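Local coordinates for MutT/nudix family protein (Shewanella oneidensis, PDB 3GZ5), which probably regulates transcription of NAD metabolism genes in response to ADP-ribose, joining a Nudix domain to a DNA-binding winged-helix domain, at residues L164-A169 / H181-L186; F174-L179 / K194-R199. All blocks are in the same frame, centred on the assembly; numbering follows the deposited sequence.

Both contacts use helix 176-187, which meets the segment 164-169, mostly a 3-10 turn, in interaction 1 and the next helix, 193-203, in interaction 2. All touching residues of interaction 1 are buried, and it lies nearer the centre of the chain, beside the Nudix strands; interaction 2 lies farther out, buried on its leucine and phenylalanine side but ending in an exposed proline and a partly exposed arginine. Neither has a hydrogen bond between its segments. Interaction 1 rests on a proline over a histidine ring, interaction 2 on aliphatic groups against a phenyl ring and a guanidinium. They join where the H183 and F196 rings meet edge-to-face and where L179 CD1 touches G167.

Interaction 1: residues L164-A169 / H181-L186; sequences LVPGFA and HVHEVL
The H183 imidazole has the P166 ring over one face, with P166 CG 3.8 Å from the ring centroid and 16° off its normal, a CH-pi contact. At the imidazole's edge, in its plane, stands L164 CA, while the L164 side chain comes in at a slant, its CD2 4.0 Å from H183 CE1. P166 lies across H183 at about a right angle, and its CB, CG and CD all come close to the imidazole: CB sits 3.7 Å from H183 NE2, and CD approaches NE2 and CE1. H183 CG stands anti to its own carbonyl carbon (chi1 -75°), which brings the ring round to the proline although the CB bond does not aim there. A hydrogen bond from ND1 to A160 O fixes the rotation of the imidazole; NE2, buried by the proline, has no polar partner in the model. In the winged-helix domain, helix 176-187 is, by its place in the order of elements, probably the first helix of the helix-turn-helix, and this contact sets its V182, H183 and L186 side against the 3-10 turn that follows the long helix 145-162. That turn is closed by G167 N bonding L164 O at 2.8 Å. One turn on from V182, whose CG1 lies 4.1 Å from P166 CB, L186 CD1 reaches P166 CG at 3.6 Å. A169 and V182 both also touch Y32 of Nudix strand 22-33, and L186 O accepts from R153 and T157 of helix 145-162.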
ATOM      1  N   LEU B 164      15.849  -4.950   1.077  1.00 40.40           N
ATOM      2  CA  LEU B 164      17.051  -4.127   1.271  1.00 39.42           C
ATOM      3  C   LEU B 164      16.811  -2.705   0.781  1.00 39.13           C
ATOM      4  O   LEU B 164      17.750  -1.958   0.527  1.00 38.63           O
ATOM      5  CB  LEU B 164      18.260  -4.735   0.538  1.00 40.06           C
ATOM      6  CG  LEU B 164      18.707  -6.159   0.894  1.00 41.06           C
ATOM      7  CD1 LEU B 164      19.870  -6.603   0.016  1.00 41.05           C
ATOM      8  CD2 LEU B 164      19.131  -6.240   2.364  1.00 40.34           C
ATOM      9  N   VAL B 165      15.530  -2.345   0.664  1.00 38.94           N
ATOM     10  CA  VAL B 165      15.093  -0.988   0.410  1.00 38.67           C
ATOM     11  C   VAL B 165      15.779   0.052   1.345  1.00 38.96           C
ATOM     12  O   VAL B 165      16.108   1.157   0.881  1.00 39.03           O
ATOM     13  CB  VAL B 165      13.514  -0.889   0.415  1.00 39.10           C
ATOM     14  CG1 VAL B 165      13.039   0.539   0.482  1.00 37.95           C
ATOM     15  CG2 VAL B 165      12.896  -1.607  -0.836  1.00 39.04           C
ATOM     16  N   PRO B 166      16.022  -0.276   2.646  1.00 37.79           N
ATOM     17  CA  PRO B 166      16.816   0.732   3.389  1.00 37.32           C
ATOM     18  C   PRO B 166      18.171   1.121   2.793  1.00 37.21           C
ATOM     19  O   PRO B 166      18.675   2.165   3.123  1.00 37.71           O
ATOM     20  CB  PRO B 166      16.971   0.115   4.784  1.00 37.06           C
ATOM     21  CG  PRO B 166      15.716  -0.745   4.919  1.00 36.71           C
ATOM     22  CD  PRO B 166      15.591  -1.376   3.536  1.00 37.50           C
ATOM     23  N   GLY B 167      18.751   0.323   1.901  1.00 37.43           N
ATOM     24  CA  GLY B 167      19.985   0.733   1.260  1.00 36.44           C
ATOM     25  C   GLY B 167      19.904   2.039   0.490  1.00 36.93           C
ATOM     26  O   GLY B 167      20.910   2.736   0.346  1.00 36.27           O
ATOM     27  N   PHE B 168      18.705   2.386   0.011  1.00 37.57           N
ATOM     28  CA  PHE B 168      18.494   3.635  -0.745  1.00 38.26           C
ATOM     29  C   PHE B 168      18.717   4.923   0.056  1.00 39.02           C
ATOM     30  O   PHE B 168      18.965   5.968  -0.536  1.00 39.40           O
ATOM     31  CB  PHE B 168      17.118   3.631  -1.450  1.00 37.96           C
ATOM     32  CG  PHE B 168      17.043   2.672  -2.593  1.00 35.94           C
ATOM     33  CD1 PHE B 168      17.759   2.910  -3.759  1.00 37.02           C
ATOM     34  CD2 PHE B 168      16.273   1.527  -2.511  1.00 35.09           C
ATOM     35  CE1 PHE B 168      17.704   2.022  -4.827  1.00 37.90           C
ATOM     36  CE2 PHE B 168      16.201   0.622  -3.586  1.00 35.59           C
ATOM     37  CZ  PHE B 168      16.917   0.866  -4.731  1.00 37.47           C
ATOM     38  N   ALA B 169      18.653   4.837   1.389  1.00 39.87           N
ATOM     39  CA  ALA B 169      18.986   5.961   2.283  1.00 40.77           C
ATOM     40  C   ALA B 169      20.494   6.242   2.421  1.00 41.74           C
ATOM     41  O   ALA B 169      20.883   7.235   3.039  1.00 41.79           O
ATOM     42  CB  ALA B 169      18.363   5.743   3.661  1.00 40.57           C
ATOM     43  N   HIS B 181      23.495  -1.534   9.815  1.00 47.69           N
ATOM     44  CA  HIS B 181      23.169  -0.521  10.803  1.00 49.41           C
ATOM     45  C   HIS B 181      21.888   0.270  10.499  1.00 49.54           C
ATOM     46  O   HIS B 181      21.079   0.509  11.401  1.00 50.40           O
ATOM     47  CB  HIS B 181      24.339   0.413  11.089  1.00 49.75           C
ATOM     48  CG  HIS B 181      24.104   1.293  12.280  1.00 53.90           C
ATOM     49  ND1 HIS B 181      23.836   0.788  13.540  1.00 56.66           N
ATOM     50  CD2 HIS B 181      24.051   2.641  12.399  1.00 55.76           C
ATOM     51  CE1 HIS B 181      23.644   1.787  14.384  1.00 55.87           C
ATOM     52  NE2 HIS B 181      23.768   2.923  13.717  1.00 56.82           N
ATOM     53  N   VAL B 182      21.686   0.664   9.241  1.00 49.44           N
ATOM     54  CA  VAL B 182      20.423   1.322   8.868  1.00 48.92           C
ATOM     55  C   VAL B 182      19.232   0.428   9.177  1.00 48.04           C
ATOM     56  O   VAL B 182      18.219   0.930   9.656  1.00 48.84           O
ATOM     57  CB  VAL B 182      20.328   1.748   7.373  1.00 48.31           C
ATOM     58  CG1 VAL B 182      19.106   2.639   7.196  1.00 49.52           C
ATOM     59  CG2 VAL B 182      21.542   2.514   6.946  1.00 48.74           C
ATOM     60  N   HIS B 183      19.337  -0.867   8.880  1.00 47.18           N
ATOM     61  CA  HIS B 183      18.248  -1.810   9.189  1.00 47.84           C
ATOM     62  C   HIS B 183      18.005  -1.911  10.723  1.00 48.06           C
ATOM     63  O   HIS B 183      16.852  -1.952  11.179  1.00 48.06           O
ATOM     64  CB  HIS B 183      18.522  -3.212   8.616  1.00 47.35           C
ATOM     65  CG  HIS B 183      18.331  -3.332   7.128  1.00 47.16           C
ATOM     66  ND1 HIS B 183      17.370  -4.142   6.563  1.00 44.73           N
ATOM     67  CD2 HIS B 183      19.011  -2.787   6.091  1.00 47.17           C
ATOM     68  CE1 HIS B 183      17.451  -4.080   5.246  1.00 44.75           C
ATOM     69  NE2 HIS B 183      18.441  -3.265   4.932  1.00 46.31           N
ATOM     70  N   GLU B 184      19.094  -1.961  11.497  1.00 48.32           N
ATOM     71  CA  GLU B 184      19.017  -1.959  12.963  1.00 48.73           C
ATOM     72  C   GLU B 184      18.324  -0.696  13.491  1.00 48.98           C
ATOM     73  O   GLU B 184      17.461  -0.787  14.345  1.00 49.38           O
ATOM     74  CB  GLU B 184      20.408  -2.132  13.595  1.00 48.49           C
ATOM     75  CG  GLU B 184      20.977  -3.524  13.390  1.00 48.60           C
ATOM     76  CD  GLU B 184      22.428  -3.679  13.837  1.00 49.82           C
ATOM     77  OE1 GLU B 184      22.907  -4.828  13.879  1.00 50.85           O
ATOM     78  OE2 GLU B 184      23.099  -2.674  14.145  1.00 51.66           O
ATOM     79  N   VAL B 185      18.669   0.473  12.959  1.00 49.57           N
ATOM     80  CA  VAL B 185      18.004   1.718  13.368  1.00 49.97           C
ATOM     81  C   VAL B 185      16.486   1.632  13.148  1.00 50.62           C
ATOM     82  O   VAL B 185      15.707   2.103  13.982  1.00 50.31           O
ATOM     83  CB  VAL B 185      18.581   2.959  12.637  1.00 50.09           C
ATOM     84  CG1 VAL B 185      17.817   4.245  13.005  1.00 49.77           C
ATOM     85  CG2 VAL B 185      20.054   3.121  12.961  1.00 50.57           C
ATOM     86  N   LEU B 186      16.080   1.027  12.028  1.00 50.98           N
ATOM     87  CA  LEU B 186      14.663   0.959  11.646  1.00 51.72           C
ATOM     88  C   LEU B 186      13.890  -0.035  12.493  1.00 52.28           C
ATOM     89  O   LEU B 186      12.724   0.179  12.791  1.00 51.60           O
ATOM     90  CB  LEU B 186      14.496   0.620  10.160  1.00 50.94           C
ATOM     91  CG  LEU B 186      14.853   1.771   9.225  1.00 51.57           C
ATOM     92  CD1 LEU B 186      14.940   1.301   7.761  1.00 48.33           C
ATOM     93  CD2 LEU B 186      13.839   2.898   9.389  1.00 49.80           C
TER

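Interaction 2: residues F174-L179 / K194-R199; sequences FTLPEL and KSFRRR
L176 and R197 mark the closest approach of the two backbones, their CA atoms 7.8 Å apart. Helix 176-187 starts here, directly after strand 174-175, with T175 as N-cap: its OG1 accepts a weak bond of 3.3 Å from E178 N. The opposing residues lie on helix 193-203, by its place in the winged-helix order probably the DNA-recognition helix. F196 CG is anti to its backbone N (chi1 -172°), which carries the phenyl ring across to L179; L179 CG meets it at the edge, near the ring plane, 3.9 Å from F196 CZ. L176 CD2 lies 4.2 Å from F196 CD2 and over a face of the R197 guanidinium, although its modelled distance to R197 CG is too short for two carbons, leaving the exact leucine position doubtful. P177 sits at the guanidinium's edge instead, with P177 CG 3.4 Å from R197 NH2. R197 NH1 bonds Q180 OE1 and G193 O. With an alanine in place of R197, Q180 OE1 would probably lose this donor, and L176 CD2 and P177 CG the guanidinium they lie against. Between the two helices the arginine therefore offers its flat face and one edge to carbon while NH1 serves oxygens; the contact sets carbon against a phenyl ring and a guanidinium, with no hydrogen bond between the segments.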
ATOM      1  N   PHE B 174      28.252   1.622  -0.579  1.00 46.54           N
ATOM      2  CA  PHE B 174      28.238   1.496   0.882  1.00 46.42           C
ATOM      3  C   PHE B 174      28.795   0.143   1.328  1.00 46.69           C
ATOM      4  O   PHE B 174      28.908  -0.785   0.530  1.00 46.60           O
ATOM      5  CB  PHE B 174      26.804   1.669   1.426  1.00 46.10           C
ATOM      6  CG  PHE B 174      25.803   0.737   0.794  1.00 44.84           C
ATOM      7  CD1 PHE B 174      24.929   1.201  -0.173  1.00 44.49           C
ATOM      8  CD2 PHE B 174      25.762  -0.614   1.143  1.00 44.35           C
ATOM      9  CE1 PHE B 174      24.018   0.347  -0.761  1.00 44.21           C
ATOM     10  CE2 PHE B 174      24.866  -1.474   0.553  1.00 44.12           C
ATOM     11  CZ  PHE B 174      23.985  -0.991  -0.395  1.00 45.54           C
ATOM     12  N   THR B 175      29.119   0.024   2.612  1.00 47.02           N
ATOM     13  CA  THR B 175      29.579  -1.257   3.149  1.00 46.80           C
ATOM     14  C   THR B 175      28.412  -2.002   3.733  1.00 47.37           C
ATOM     15  O   THR B 175      27.357  -1.440   3.990  1.00 47.91           O
ATOM     16  CB  THR B 175      30.661  -1.090   4.227  1.00 46.78           C
ATOM     17  OG1 THR B 175      30.122  -0.355   5.334  1.00 45.57           O
ATOM     18  CG2 THR B 175      31.881  -0.359   3.657  1.00 45.35           C
ATOM     19  N   LEU B 176      28.599  -3.288   3.921  1.00 47.99           N
ATOM     20  CA  LEU B 176      27.551  -4.122   4.446  1.00 48.59           C
ATOM     21  C   LEU B 176      27.243  -3.859   5.928  1.00 47.97           C
ATOM     22  O   LEU B 176      26.098  -3.972   6.329  1.00 48.00           O
ATOM     23  CB  LEU B 176      27.895  -5.573   4.159  1.00 49.79           C
ATOM     24  CG  LEU B 176      26.635  -6.378   3.901  1.00 53.05           C
ATOM     25  CD1 LEU B 176      26.740  -7.104   2.589  1.00 54.72           C
ATOM     26  CD2 LEU B 176      26.455  -7.330   5.067  1.00 55.78           C
ATOM     27  N   PRO B 177      28.267  -3.537   6.754  1.00 47.78           N
ATOM     28  CA  PRO B 177      28.011  -2.969   8.078  1.00 47.29           C
ATOM     29  C   PRO B 177      27.173  -1.677   8.109  1.00 46.84           C
ATOM     30  O   PRO B 177      26.387  -1.505   9.033  1.00 45.93           O
ATOM     31  CB  PRO B 177      29.425  -2.693   8.614  1.00 47.52           C
ATOM     32  CG  PRO B 177      30.263  -3.717   7.943  1.00 47.99           C
ATOM     33  CD  PRO B 177      29.707  -3.794   6.556  1.00 46.92           C
ATOM     34  N   GLU B 178      27.369  -0.774   7.148  1.00 46.58           N
ATOM     35  CA  GLU B 178      26.494   0.401   6.990  1.00 47.21           C
ATOM     36  C   GLU B 178      25.033  -0.004   6.767  1.00 46.78           C
ATOM     37  O   GLU B 178      24.120   0.544   7.392  1.00 46.77           O
ATOM     38  CB  GLU B 178      26.933   1.253   5.802  1.00 47.85           C
ATOM     39  CG  GLU B 178      28.233   2.011   5.976  1.00 51.21           C
ATOM     40  CD  GLU B 178      28.593   2.794   4.716  1.00 56.33           C
ATOM     41  OE1 GLU B 178      29.782   3.147   4.542  1.00 59.07           O
ATOM     42  OE2 GLU B 178      27.681   3.060   3.902  1.00 57.71           O
ATOM     43  N   LEU B 179      24.833  -0.956   5.858  1.00 46.07           N
ATOM     44  CA  LEU B 179      23.517  -1.413   5.482  1.00 45.78           C
ATOM     45  C   LEU B 179      22.848  -2.077   6.673  1.00 46.19           C
ATOM     46  O   LEU B 179      21.682  -1.823   6.971  1.00 45.85           O
ATOM     47  CB  LEU B 179      23.627  -2.399   4.324  1.00 45.12           C
ATOM     48  CG  LEU B 179      22.306  -2.948   3.799  1.00 45.47           C
ATOM     49  CD1 LEU B 179      21.391  -1.828   3.256  1.00 44.71           C
ATOM     50  CD2 LEU B 179      22.534  -4.067   2.758  1.00 45.10           C
ATOM     51  N   LYS B 194      25.475 -12.273  10.845  1.00 66.63           N
ATOM     52  CA  LYS B 194      25.859 -13.394   9.988  1.00 66.05           C
ATOM     53  C   LYS B 194      24.647 -13.996   9.281  1.00 65.45           C
ATOM     54  O   LYS B 194      24.764 -14.501   8.155  1.00 64.60           O
ATOM     55  CB  LYS B 194      26.602 -14.440  10.828  1.00 66.51           C
ATOM     56  CG  LYS B 194      26.722 -15.831  10.212  1.00 67.91           C
ATOM     57  CD  LYS B 194      28.092 -16.061   9.584  1.00 70.38           C
ATOM     58  CE  LYS B 194      28.518 -17.523   9.716  1.00 70.66           C
ATOM     59  NZ  LYS B 194      27.560 -18.465   9.053  1.00 71.31           N
ATOM     60  N   SER B 195      23.493 -13.952   9.948  1.00 64.73           N
ATOM     61  CA  SER B 195      22.223 -14.253   9.295  1.00 64.72           C
ATOM     62  C   SER B 195      21.963 -13.215   8.180  1.00 64.02           C
ATOM     63  O   SER B 195      21.623 -13.573   7.051  1.00 63.72           O
ATOM     64  CB  SER B 195      21.063 -14.233  10.301  1.00 64.84           C
ATOM     65  OG  SER B 195      21.313 -15.063  11.420  1.00 66.78           O
ATOM     66  N   PHE B 196      22.136 -11.938   8.524  1.00 63.37           N
ATOM     67  CA  PHE B 196      21.912 -10.823   7.601  1.00 63.00           C
ATOM     68  C   PHE B 196      22.739 -10.955   6.326  1.00 62.97           C
ATOM     69  O   PHE B 196      22.175 -10.959   5.233  1.00 62.50           O
ATOM     70  CB  PHE B 196      22.196  -9.482   8.292  1.00 62.68           C
ATOM     71  CG  PHE B 196      21.808  -8.277   7.470  1.00 61.32           C
ATOM     72  CD1 PHE B 196      20.466  -8.045   7.126  1.00 59.09           C
ATOM     73  CD2 PHE B 196      22.777  -7.362   7.047  1.00 59.93           C
ATOM     74  CE1 PHE B 196      20.099  -6.919   6.371  1.00 57.55           C
ATOM     75  CE2 PHE B 196      22.416  -6.230   6.292  1.00 60.00           C
ATOM     76  CZ  PHE B 196      21.072  -6.015   5.956  1.00 57.64           C
ATOM     77  N   ARG B 197      24.062 -11.077   6.486  1.00 63.37           N
ATOM     78  CA  ARG B 197      24.997 -11.386   5.389  1.00 63.99           C
ATOM     79  C   ARG B 197      24.600 -12.588   4.543  1.00 64.18           C
ATOM     80  O   ARG B 197      24.622 -12.511   3.313  1.00 64.33           O
ATOM     81  CB  ARG B 197      26.415 -11.555   5.912  1.00 64.24           C
ATOM     82  CG  ARG B 197      27.171 -10.257   5.982  1.00 65.47           C
ATOM     83  CD  ARG B 197      28.299 -10.321   6.980  1.00 69.86           C
ATOM     84  NE  ARG B 197      28.937  -9.018   7.176  1.00 73.12           N
ATOM     85  CZ  ARG B 197      28.485  -8.058   7.985  1.00 75.83           C
ATOM     86  NH1 ARG B 197      27.361  -8.224   8.690  1.00 76.52           N
ATOM     87  NH2 ARG B 197      29.155  -6.913   8.081  1.00 76.70           N
ATOM     88  N   ARG B 198      24.226 -13.682   5.197  1.00 64.76           N
ATOM     89  CA  ARG B 198      23.657 -14.855   4.511  1.00 65.81           C
ATOM     90  C   ARG B 198      22.432 -14.500   3.633  1.00 65.80           C
ATOM     91  O   ARG B 198      22.356 -14.906   2.474  1.00 65.21           O
ATOM     92  CB  ARG B 198      23.322 -15.959   5.538  1.00 65.92           C
ATOM     93  CG  ARG B 198      22.408 -17.109   5.057  1.00 68.39           C
ATOM     94  CD  ARG B 198      22.597 -18.440   5.861  1.00 71.09           C
ATOM     95  NE  ARG B 198      22.638 -18.248   7.319  1.00 72.43           N
ATOM     96  CZ  ARG B 198      23.759 -18.093   8.034  1.00 72.84           C
ATOM     97  NH1 ARG B 198      23.691 -17.910   9.355  1.00 70.83           N
ATOM     98  NH2 ARG B 198      24.952 -18.105   7.428  1.00 73.08           N
ATOM     99  N   ARG B 199      21.482 -13.749   4.188  1.00 66.28           N
ATOM    100  CA  ARG B 199      20.294 -13.330   3.418  1.00 66.29           C
ATOM    101  C   ARG B 199      20.644 -12.371   2.266  1.00 65.57           C
ATOM    102  O   ARG B 199      20.154 -12.538   1.145  1.00 65.15           O
ATOM    103  CB  ARG B 199      19.196 -12.768   4.333  1.00 66.70           C
ATOM    104  CG  ARG B 199      18.094 -13.799   4.697  1.00 68.57           C
ATOM    105  CD  ARG B 199      17.275 -13.395   5.944  1.00 71.28           C
ATOM    106  NE  ARG B 199      16.086 -12.585   5.636  1.00 73.44           N
ATOM    107  CZ  ARG B 199      16.076 -11.252   5.521  1.00 74.61           C
ATOM    108  NH1 ARG B 199      17.193 -10.542   5.680  1.00 74.47           N
ATOM    109  NH2 ARG B 199      14.943 -10.624   5.245  1.00 75.12           N
TER